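Local atomic coordinates of hypothetical membrane protein (Corynebacterium glutamicum, PDB entry 6JSB), a protein that binds heme b and probably passes it on within the heme uptake machinery of Corynebacteria. Residues T78-Y83 and F95-D100; F101-V106 and L116-S121. All blocks are in the same frame, centred on the assembly; numbering follows the deposited sequence.

Interaction 1. Residues T78-Y83 and F95-D100; sequences TGHNHY and FILDLD. With HEM (protoporphyrin IX containing Fe), chain C.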
ATOM      1  N   THR A  78     -12.695  -3.944  -0.209  1.00 17.09           N
ATOM      2  CA  THR A  78     -13.920  -4.116   0.575  1.00 17.85           C
ATOM      3  C   THR A  78     -14.399  -5.557   0.429  1.00 16.57           C
ATOM      4  O   THR A  78     -14.464  -6.092  -0.681  1.00 16.62           O
ATOM      5  CB  THR A  78     -15.050  -3.170   0.095  1.00 17.74           C
ATOM      6  OG1 THR A  78     -15.076  -3.084  -1.327  1.00 19.23           O
ATOM      7  CG2 THR A  78     -14.799  -1.725   0.625  1.00 18.03           C
ATOM      8  N   GLY A  79     -14.763  -6.167   1.552  1.00 16.13           N
ATOM      9  CA  GLY A  79     -15.366  -7.496   1.532  1.00 17.59           C
ATOM     10  C   GLY A  79     -16.158  -7.800   2.803  1.00 18.97           C
ATOM     11  O   GLY A  79     -16.295  -6.969   3.705  1.00 17.64           O
ATOM     12  N   HIS A  80     -16.756  -8.996   2.840  1.00 18.20           N
ATOM     13  CA  HIS A  80     -17.534  -9.437   4.000  1.00 18.46           C
ATOM     14  C   HIS A  80     -18.648  -8.440   4.341  1.00 20.05           C
ATOM     15  O   HIS A  80     -18.804  -8.024   5.475  1.00 19.55           O
ATOM     16  CB  HIS A  80     -16.634  -9.688   5.249  1.00 16.78           C
ATOM     17  CG  HIS A  80     -15.598 -10.753   5.022  1.00 19.67           C
ATOM     18  ND1 HIS A  80     -15.894 -12.104   5.076  1.00 20.50           N
ATOM     19  CD2 HIS A  80     -14.260 -10.655   4.778  1.00 20.40           C
ATOM     20  CE1 HIS A  80     -14.776 -12.788   4.821  1.00 20.28           C
ATOM     21  NE2 HIS A  80     -13.780 -11.931   4.645  1.00 20.31           N
ATOM     22  N   ASN A  81     -19.501  -8.172   3.367  1.00 18.91           N
ATOM     23  CA  ASN A  81     -20.575  -7.219   3.596  1.00 21.51           C
ATOM     24  C   ASN A  81     -21.673  -7.793   4.485  1.00 22.51           C
ATOM     25  O   ASN A  81     -22.341  -8.765   4.132  1.00 23.65           O
ATOM     26  CB  ASN A  81     -21.198  -6.746   2.289  1.00 21.93           C
ATOM     27  CG  ASN A  81     -21.964  -5.456   2.507  1.00 22.56           C
ATOM     28  OD1 ASN A  81     -22.980  -5.458   3.224  1.00 25.97           O
ATOM     29  ND2 ASN A  81     -21.465  -4.352   1.982  1.00 20.69           N
ATOM     30  N   HIS A  82     -21.917  -7.118   5.604  1.00 20.74           N
ATOM     31  CA  HIS A  82     -22.814  -7.601   6.650  1.00 25.14           C
ATOM     32  C   HIS A  82     -24.278  -7.280   6.375  1.00 26.07           C
ATOM     33  O   HIS A  82     -25.169  -7.690   7.157  1.00 28.70           O
ATOM     34  CB  HIS A  82     -22.360  -6.945   7.941  1.00 30.54           C
ATOM     35  CG  HIS A  82     -23.053  -7.438   9.165  1.00 33.64           C
ATOM     36  ND1 HIS A  82     -23.016  -8.760   9.553  1.00 37.66           N
ATOM     37  CD2 HIS A  82     -23.763  -6.779  10.111  1.00 39.59           C
ATOM     38  CE1 HIS A  82     -23.698  -8.900  10.680  1.00 39.60           C
ATOM     39  NE2 HIS A  82     -24.163  -7.715  11.036  1.00 42.54           N
ATOM     40  N   TYR A  83     -24.564  -6.516   5.323  1.00 24.05           N
ATOM     41  CA  TYR A  83     -25.929  -6.023   5.086  1.00 23.91           C
ATOM     42  C   TYR A  83     -26.645  -6.902   4.070  1.00 24.47           C
ATOM     43  O   TYR A  83     -26.086  -7.178   2.999  1.00 25.87           O
ATOM     44  CB  TYR A  83     -25.856  -4.578   4.580  1.00 24.74           C
ATOM     45  CG  TYR A  83     -27.197  -4.021   4.198  1.00 25.53           C
ATOM     46  CD1 TYR A  83     -28.129  -3.667   5.164  1.00 23.83           C
ATOM     47  CD2 TYR A  83     -27.513  -3.856   2.874  1.00 27.55           C
ATOM     48  CE1 TYR A  83     -29.397  -3.136   4.796  1.00 25.09           C
ATOM     49  CE2 TYR A  83     -28.741  -3.342   2.482  1.00 24.66           C
ATOM     50  CZ  TYR A  83     -29.687  -2.987   3.432  1.00 26.41           C
ATOM     51  OH  TYR A  83     -30.914  -2.504   3.013  1.00 30.12           O
ATOM     52  N   PHE A  95     -19.317  -3.078   4.941  1.00 17.75           N
ATOM     53  CA  PHE A  95     -18.271  -4.061   4.684  1.00 19.20           C
ATOM     54  C   PHE A  95     -17.484  -4.304   5.980  1.00 20.39           C
ATOM     55  O   PHE A  95     -16.881  -3.379   6.542  1.00 20.21           O
ATOM     56  CB  PHE A  95     -17.339  -3.563   3.584  1.00 18.66           C
ATOM     57  CG  PHE A  95     -17.938  -3.644   2.215  1.00 17.57           C
ATOM     58  CD1 PHE A  95     -18.074  -4.864   1.608  1.00 17.52           C
ATOM     59  CD2 PHE A  95     -18.349  -2.483   1.548  1.00 16.95           C
ATOM     60  CE1 PHE A  95     -18.587  -4.932   0.293  1.00 20.33           C
ATOM     61  CE2 PHE A  95     -18.893  -2.542   0.243  1.00 20.02           C
ATOM     62  CZ  PHE A  95     -19.007  -3.785  -0.368  1.00 20.94           C
ATOM     63  N   ILE A  96     -17.511  -5.533   6.474  1.00 17.44           N
ATOM     64  CA  ILE A  96     -16.722  -5.806   7.695  1.00 19.75           C
ATOM     65  C   ILE A  96     -15.236  -5.615   7.456  1.00 19.98           C
ATOM     66  O   ILE A  96     -14.504  -5.148   8.352  1.00 18.50           O
ATOM     67  CB  ILE A  96     -17.044  -7.213   8.216  1.00 18.05           C
ATOM     68  CG1 ILE A  96     -18.505  -7.174   8.738  1.00 19.52           C
ATOM     69  CG2 ILE A  96     -16.069  -7.559   9.334  1.00 21.23           C
ATOM     70  CD1 ILE A  96     -19.087  -8.579   9.069  1.00 23.73           C
ATOM     71  N   LEU A  97     -14.740  -6.012   6.280  1.00 17.10           N
ATOM     72  CA  LEU A  97     -13.372  -5.761   5.876  1.00 14.75           C
ATOM     73  C   LEU A  97     -13.426  -4.519   4.989  1.00 17.17           C
ATOM     74  O   LEU A  97     -14.086  -4.505   3.926  1.00 16.51           O
ATOM     75  CB  LEU A  97     -12.767  -6.975   5.153  1.00 15.67           C
ATOM     76  CG  LEU A  97     -11.273  -6.875   4.849  1.00 16.23           C
ATOM     77  CD1 LEU A  97     -10.870  -8.291   4.434  1.00 14.43           C
ATOM     78  CD2 LEU A  97     -10.989  -5.864   3.704  1.00 16.53           C
ATOM     79  N   ASP A  98     -12.802  -3.433   5.447  1.00 16.99           N
ATOM     80  CA  ASP A  98     -12.857  -2.191   4.670  1.00 14.86           C
ATOM     81  C   ASP A  98     -11.540  -1.473   4.933  1.00 16.95           C
ATOM     82  O   ASP A  98     -11.334  -0.917   6.017  1.00 17.59           O
ATOM     83  CB  ASP A  98     -14.076  -1.350   5.090  1.00 18.16           C
ATOM     84  CG  ASP A  98     -14.331  -0.166   4.174  1.00 19.49           C
ATOM     85  OD1 ASP A  98     -13.360   0.442   3.670  1.00 21.46           O
ATOM     86  OD2 ASP A  98     -15.534   0.226   3.989  1.00 20.34           O
ATOM     87  N   LEU A  99     -10.647  -1.564   3.962  1.00 15.27           N
ATOM     88  CA  LEU A  99      -9.226  -1.213   4.123  1.00 14.38           C
ATOM     89  C   LEU A  99      -8.803  -0.248   3.016  1.00 15.72           C
ATOM     90  O   LEU A  99      -9.114  -0.464   1.840  1.00 15.39           O
ATOM     91  CB  LEU A  99      -8.377  -2.501   4.001  1.00 14.47           C
ATOM     92  CG  LEU A  99      -6.861  -2.288   3.884  1.00 15.02           C
ATOM     93  CD1 LEU A  99      -6.223  -1.704   5.157  1.00 15.06           C
ATOM     94  CD2 LEU A  99      -6.203  -3.660   3.601  1.00 16.17           C
ATOM     95  N   ASP A 100      -8.092   0.812   3.372  1.00 15.46           N
ATOM     96  CA  ASP A 100      -7.651   1.775   2.374  1.00 15.27           C
ATOM     97  C   ASP A 100      -6.213   2.142   2.679  1.00 15.12           C
ATOM     98  O   ASP A 100      -5.901   2.450   3.841  1.00 16.99           O
ATOM     99  CB  ASP A 100      -8.509   3.023   2.426  1.00 15.94           C
ATOM    100  CG  ASP A 100      -8.276   3.915   1.250  1.00 22.19           C
ATOM    101  OD1 ASP A 100      -9.069   3.871   0.262  1.00 22.05           O
ATOM    102  OD2 ASP A 100      -7.313   4.714   1.293  1.00 23.04           O
TER
HETATM  103  CHA HEM C 301      -7.958 -14.477   5.732  0.56 20.76           C
HETATM  104  CHB HEM C 301     -12.647 -14.878   6.894  0.56 17.18           C
HETATM  105  CHC HEM C 301     -12.588 -10.211   8.346  0.56 19.21           C
HETATM  106  CHD HEM C 301      -7.947  -9.739   6.850  0.56 17.66           C
HETATM  107  C1A HEM C 301      -9.213 -14.986   6.004  0.56 19.45           C
HETATM  108  C2A HEM C 301      -9.540 -16.396   5.901  0.56 20.85           C
HETATM  109  C3A HEM C 301     -10.851 -16.544   6.208  0.56 21.53           C
HETATM  110  C4A HEM C 301     -11.358 -15.208   6.520  0.56 18.33           C
HETATM  111  CMA HEM C 301     -11.684 -17.862   6.236  0.56 20.53           C
HETATM  112  CAA HEM C 301      -8.522 -17.489   5.515  0.56 26.24           C
HETATM  113  CBA HEM C 301      -8.599 -17.759   4.019  0.56 36.06           C
HETATM  114  CGA HEM C 301      -7.387 -18.557   3.593  0.56 44.38           C
HETATM  115  O1A HEM C 301      -7.347 -18.975   2.403  0.56 44.44           O
HETATM  116  O2A HEM C 301      -6.467 -18.750   4.450  0.56 48.89           O
HETATM  117  C1B HEM C 301     -13.030 -13.657   7.374  0.56 18.18           C
HETATM  118  C2B HEM C 301     -14.374 -13.326   7.850  0.56 19.98           C
HETATM  119  C3B HEM C 301     -14.364 -12.045   8.259  0.56 19.95           C
HETATM  120  C4B HEM C 301     -13.023 -11.492   8.033  0.56 19.21           C
HETATM  121  CMB HEM C 301     -15.522 -14.374   7.883  0.56 25.18           C
HETATM  122  CAB HEM C 301     -15.518 -11.183   8.852  0.56 20.40           C
HETATM  123  CBB HEM C 301     -16.802 -11.501   8.661  0.56 26.56           C
HETATM  124  C1C HEM C 301     -11.334  -9.660   8.062  0.56 18.55           C
HETATM  125  C2C HEM C 301     -10.940  -8.293   8.309  0.56 16.52           C
HETATM  126  C3C HEM C 301      -9.673  -8.130   7.858  0.56 16.88           C
HETATM  127  C4C HEM C 301      -9.206  -9.426   7.371  0.56 17.57           C
HETATM  128  CMC HEM C 301     -11.864  -7.177   8.862  0.56 18.04           C
HETATM  129  CAC HEM C 301      -8.954  -6.794   7.902  0.56 17.61           C
HETATM  130  CBC HEM C 301      -8.069  -6.521   6.954  0.56 15.58           C
HETATM  131  C1D HEM C 301      -7.565 -10.996   6.435  0.56 19.00           C
HETATM  132  C2D HEM C 301      -6.242 -11.331   5.958  0.56 16.96           C
HETATM  133  C3D HEM C 301      -6.214 -12.642   5.639  0.56 15.96           C
HETATM  134  C4D HEM C 301      -7.542 -13.182   5.884  0.56 17.97           C
HETATM  135  CMD HEM C 301      -5.080 -10.314   5.921  0.56 16.49           C
HETATM  136  CAD HEM C 301      -4.983 -13.424   5.086  0.56 17.49           C
HETATM  137  CBD HEM C 301      -5.142 -13.453   3.543  0.56 18.36           C
HETATM  138  CGD HEM C 301      -3.921 -14.177   2.978  0.56 17.70           C
HETATM  139  O1D HEM C 301      -3.880 -15.445   3.138  0.56 19.42           O
HETATM  140  O2D HEM C 301      -3.027 -13.457   2.412  0.56 17.70           O
HETATM  141  NA  HEM C 301     -10.348 -14.255   6.412  0.56 19.58           N
HETATM  142  NB  HEM C 301     -12.267 -12.512   7.465  0.56 15.45           N
HETATM  143  NC  HEM C 301     -10.236 -10.327   7.510  0.56 19.16           N
HETATM  144  ND  HEM C 301      -8.314 -12.138   6.347  0.56 16.82           N
HETATM  145 FE   HEM C 301     -10.363 -12.149   6.732  0.56 17.53          FE
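This is an antiparallel strand pairing with a classic beta bulge, at the heme-binding end of the HtaA-family sheet, where strand 68-81 meets the start of strand 95-109. Ile96 and Leu97, both facing Gly79, form the bulge. Gly79 N donates to Leu97 O at 3.0 Å, and Leu97 N donates to Gly79 O at 3.2 Å, from above the carbonyl plane. Ile96 N also donates to His80 O at 3.0 Å, from above that carbonyl's plane.

The bulge lies beside the heme. Leu97 CD1 rests on heme C4C at 3.6 Å; with CG anti to the backbone N (chi1 -172°), the branch is turned to the porphyrin. Heme C3B lies over the centre of one face of the His80 ring; Leu97 CB meets its edge. His80 NE2 is hydrogen-bonded to Tyr23, the axial iron ligand, and ND1 to Tyr34, so both ring nitrogens are held and second-shell His80 probably helps to orient Tyr23.

Away from the heme, the Phe95 ring is sandwiched. Thr78 CB sits 3.6 Å from the ring centroid, 9° off the normal, in CH-pi contact. Asn81 ND2, hydrogen-bonded to Ala91 O, lies over the opposite face, 3.4 Å from Phe95 CE1, with amide and ring planes 78° apart.

Interaction 2. Residues F101-V106 and L116-S121; sequences FSNPTV and LVDFKS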
ATOM      1  N   PHE A 101      -5.319   2.048   1.683  1.00 14.65           N
ATOM      2  CA  PHE A 101      -3.938   2.512   1.801  1.00 15.98           C
ATOM      3  C   PHE A 101      -3.739   3.656   0.822  1.00 18.18           C
ATOM      4  O   PHE A 101      -4.080   3.513  -0.349  1.00 18.30           O
ATOM      5  CB  PHE A 101      -2.929   1.408   1.442  1.00 14.86           C
ATOM      6  CG  PHE A 101      -2.771   0.309   2.470  1.00 14.50           C
ATOM      7  CD1 PHE A 101      -2.887   0.566   3.810  1.00 17.13           C
ATOM      8  CD2 PHE A 101      -2.338  -0.942   2.110  1.00 20.21           C
ATOM      9  CE1 PHE A 101      -2.630  -0.451   4.779  1.00 21.67           C
ATOM     10  CE2 PHE A 101      -2.137  -1.973   3.080  1.00 20.15           C
ATOM     11  CZ  PHE A 101      -2.290  -1.713   4.406  1.00 19.19           C
ATOM     12  N   SER A 102      -3.087   4.741   1.264  1.00 16.51           N
ATOM     13  CA  SER A 102      -2.871   5.813   0.292  1.00 17.45           C
ATOM     14  C   SER A 102      -1.577   6.548   0.625  1.00 20.02           C
ATOM     15  O   SER A 102      -1.039   6.433   1.728  1.00 16.42           O
ATOM     16  CB  SER A 102      -4.058   6.762   0.218  1.00 19.33           C
ATOM     17  OG  SER A 102      -4.252   7.425   1.451  1.00 18.72           O
ATOM     18  N   ASN A 103      -1.053   7.281  -0.369  1.00 18.53           N
ATOM     19  CA  ASN A 103       0.174   8.057  -0.219  1.00 18.18           C
ATOM     20  C   ASN A 103       1.346   7.340   0.474  1.00 17.54           C
ATOM     21  O   ASN A 103       1.893   7.843   1.446  1.00 20.37           O
ATOM     22  CB  ASN A 103      -0.131   9.348   0.542  1.00 20.84           C
ATOM     23  CG  ASN A 103      -1.156  10.159  -0.143  1.00 28.26           C
ATOM     24  OD1 ASN A 103      -1.035  10.433  -1.351  1.00 28.22           O
ATOM     25  ND2 ASN A 103      -2.215  10.505   0.584  1.00 32.13           N
ATOM     26  N   PRO A 104       1.761   6.196  -0.030  1.00 17.26           N
ATOM     27  CA  PRO A 104       2.902   5.525   0.608  1.00 17.82           C
ATOM     28  C   PRO A 104       4.178   6.332   0.469  1.00 21.81           C
ATOM     29  O   PRO A 104       4.388   7.060  -0.507  1.00 20.19           O
ATOM     30  CB  PRO A 104       3.031   4.195  -0.117  1.00 21.02           C
ATOM     31  CG  PRO A 104       2.034   4.218  -1.311  1.00 22.37           C
ATOM     32  CD  PRO A 104       1.249   5.499  -1.247  1.00 19.21           C
ATOM     33  N   THR A 105       5.006   6.229   1.494  1.00 16.90           N
ATOM     34  CA  THR A 105       6.324   6.869   1.472  1.00 18.88           C
ATOM     35  C   THR A 105       7.352   5.778   1.735  1.00 18.02           C
ATOM     36  O   THR A 105       7.204   5.014   2.691  1.00 19.73           O
ATOM     37  CB  THR A 105       6.418   7.984   2.531  1.00 21.85           C
ATOM     38  OG1 THR A 105       5.514   9.064   2.179  1.00 23.71           O
ATOM     39  CG2 THR A 105       7.844   8.547   2.609  1.00 20.93           C
ATOM     40  N   VAL A 106       8.439   5.748   0.949  1.00 16.53           N
ATOM     41  CA  VAL A 106       9.539   4.825   1.216  1.00 17.63           C
ATOM     42  C   VAL A 106      10.660   5.614   1.883  1.00 19.38           C
ATOM     43  O   VAL A 106      11.324   6.422   1.225  1.00 20.24           O
ATOM     44  CB  VAL A 106      10.005   4.169  -0.080  1.00 17.92           C
ATOM     45  CG1 VAL A 106      11.198   3.311   0.218  1.00 21.42           C
ATOM     46  CG2 VAL A 106       8.849   3.354  -0.709  1.00 21.51           C
ATOM     47  N   LEU A 116       5.912   3.742   4.866  1.00 17.75           N
ATOM     48  CA  LEU A 116       4.886   4.498   5.570  1.00 15.01           C
ATOM     49  C   LEU A 116       3.644   4.573   4.705  1.00 17.34           C
ATOM     50  O   LEU A 116       3.743   4.668   3.484  1.00 18.95           O
ATOM     51  CB  LEU A 116       5.341   5.924   5.861  1.00 18.33           C
ATOM     52  CG  LEU A 116       6.719   6.039   6.521  1.00 24.47           C
ATOM     53  CD1 LEU A 116       7.026   7.522   6.852  1.00 26.40           C
ATOM     54  CD2 LEU A 116       6.719   5.258   7.750  1.00 22.85           C
ATOM     55  N   VAL A 117       2.457   4.547   5.322  1.00 15.50           N
ATOM     56  CA  VAL A 117       1.237   4.654   4.516  0.62 16.95           C
ATOM     57  C   VAL A 117       0.185   5.376   5.334  1.00 18.08           C
ATOM     58  O   VAL A 117       0.143   5.286   6.544  1.00 18.38           O
ATOM     59  CB  VAL A 117       0.632   3.295   4.054  0.62 18.16           C
ATOM     60  CG1 VAL A 117       1.526   2.599   3.037  0.62 21.63           C
ATOM     61  CG2 VAL A 117       0.261   2.387   5.222  0.62 15.29           C
ATOM     62  N   ASP A 118      -0.692   6.100   4.629  1.00 17.03           N
ATOM     63  CA  ASP A 118      -1.928   6.570   5.245  1.00 17.04           C
ATOM     64  C   ASP A 118      -2.942   5.432   5.179  1.00 17.94           C
ATOM     65  O   ASP A 118      -3.169   4.858   4.091  1.00 19.14           O
ATOM     66  CB  ASP A 118      -2.519   7.763   4.502  1.00 18.26           C
ATOM     67  CG  ASP A 118      -1.649   8.986   4.502  1.00 23.76           C
ATOM     68  OD1 ASP A 118      -0.663   9.061   5.270  1.00 22.19           O
ATOM     69  OD2 ASP A 118      -1.975   9.899   3.703  1.00 24.93           O
ATOM     70  N   PHE A 119      -3.518   5.054   6.320  1.00 16.67           N
ATOM     71  CA  PHE A 119      -4.427   3.884   6.292  1.00 18.66           C
ATOM     72  C   PHE A 119      -5.718   4.196   7.010  1.00 19.23           C
ATOM     73  O   PHE A 119      -5.793   5.072   7.879  1.00 18.46           O
ATOM     74  CB  PHE A 119      -3.841   2.575   6.908  1.00 16.31           C
ATOM     75  CG  PHE A 119      -3.718   2.600   8.414  1.00 19.11           C
ATOM     76  CD1 PHE A 119      -4.772   2.182   9.222  1.00 19.53           C
ATOM     77  CD2 PHE A 119      -2.559   3.021   8.986  1.00 20.65           C
ATOM     78  CE1 PHE A 119      -4.703   2.231  10.623  1.00 22.55           C
ATOM     79  CE2 PHE A 119      -2.448   3.040  10.398  1.00 22.59           C
ATOM     80  CZ  PHE A 119      -3.520   2.664  11.204  1.00 20.04           C
ATOM     81  N   LYS A 120      -6.767   3.498   6.548  1.00 16.11           N
ATOM     82  CA  LYS A 120      -8.056   3.543   7.214  1.00 17.04           C
ATOM     83  C   LYS A 120      -8.580   2.116   7.089  1.00 19.83           C
ATOM     84  O   LYS A 120      -8.778   1.620   5.959  1.00 19.61           O
ATOM     85  CB  LYS A 120      -8.972   4.584   6.513  1.00 19.48           C
ATOM     86  CG  LYS A 120     -10.382   4.698   7.072  1.00 25.53           C
ATOM     87  CD  LYS A 120     -11.224   5.600   6.096  1.00 31.35           C
ATOM     88  CE  LYS A 120     -12.688   5.846   6.573  1.00 37.44           C
ATOM     89  NZ  LYS A 120     -13.538   6.165   5.389  1.00 37.85           N
ATOM     90  N   SER A 121      -8.732   1.415   8.211  1.00 17.98           N
ATOM     91  CA  SER A 121      -9.085  -0.007   8.151  1.00 17.51           C
ATOM     92  C   SER A 121     -10.017  -0.356   9.305  1.00 18.85           C
ATOM     93  O   SER A 121      -9.692  -0.072  10.459  1.00 19.44           O
ATOM     94  CB  SER A 121      -7.805  -0.848   8.255  1.00 18.28           C
ATOM     95  OG  SER A 121      -8.129  -2.240   8.168  1.00 19.44           O
TER
HETATM   96  O   HOH W   1      -5.802   5.733   3.129  1.00 20.19           O
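Asp118 O is met from two directions: Ser102 N donates to it at 2.8 Å in the carbonyl plane, and a water lies 2.9 Å from it, within hydrogen-bonding reach. The same water lies 2.8 Å from Ser102 OG, so it links the serine hydroxyl to the opposite strand. The return bond, Asp118 N to Ser102 O at 2.9 Å, completes the hydrogen-bonded pair.

The Asp118 side chain reaches over the corner of the chain at Asn103. Asn103 ND2 meets Asp118 OD2 at 3.2 Å with an N-H...O angle of 169°; OD2 lies near the amide plane, but the N-H reaches it on the anti side, tilted out of the carboxylate plane, the two flat groups being 75° apart. OD1 accepts from Gln138 N, so each carboxylate oxygen has its own partner.

Past the corner the register has slipped by one residue. Thr105 and Leu116 exchange two backbone bonds, and Pro104 CA brings a CH...O contact to Leu116 O.

On the other face, in one of its two conformers, Val117 touches Pro104 CB with CG1, and its CG2 lies 3.9 Å from Phe101 CD1. Phe119 CB meets the edge of the Phe101 ring at CD1, 3.8 Å away; Trp77, Leu141 and Val172 add further neighbours. The arrangement is that of a beta hairpin, strands 95-109 and 112-122, with a beta bulge where strand 95-109 turns a corner at Asn103.

Both contacts use strand 95-109, which pairs with strand 68-81 in interaction 1 and with strand 112-122 in interaction 2, joining three neighbouring strands of one antiparallel sheet. Their centres are 18 Å apart, yet they touch: Asp100 N lies 2.8 Å from Lys120 O, a probable hydrogen bond, and Leu99 CD1 packs on Ser121 CB. Each contains a beta bulge. Interaction 1 is buried, its centre about 17 Å from that of the chain; His80, Ile96 and Leu97 line the heme pocket, while Phe95 packs with Thr78 and Asn81 on another face. Interaction 2, its centre about 6 Å from the chain's, is only partly buried and combines an amide-carboxylate bond and a linking water with apolar packing.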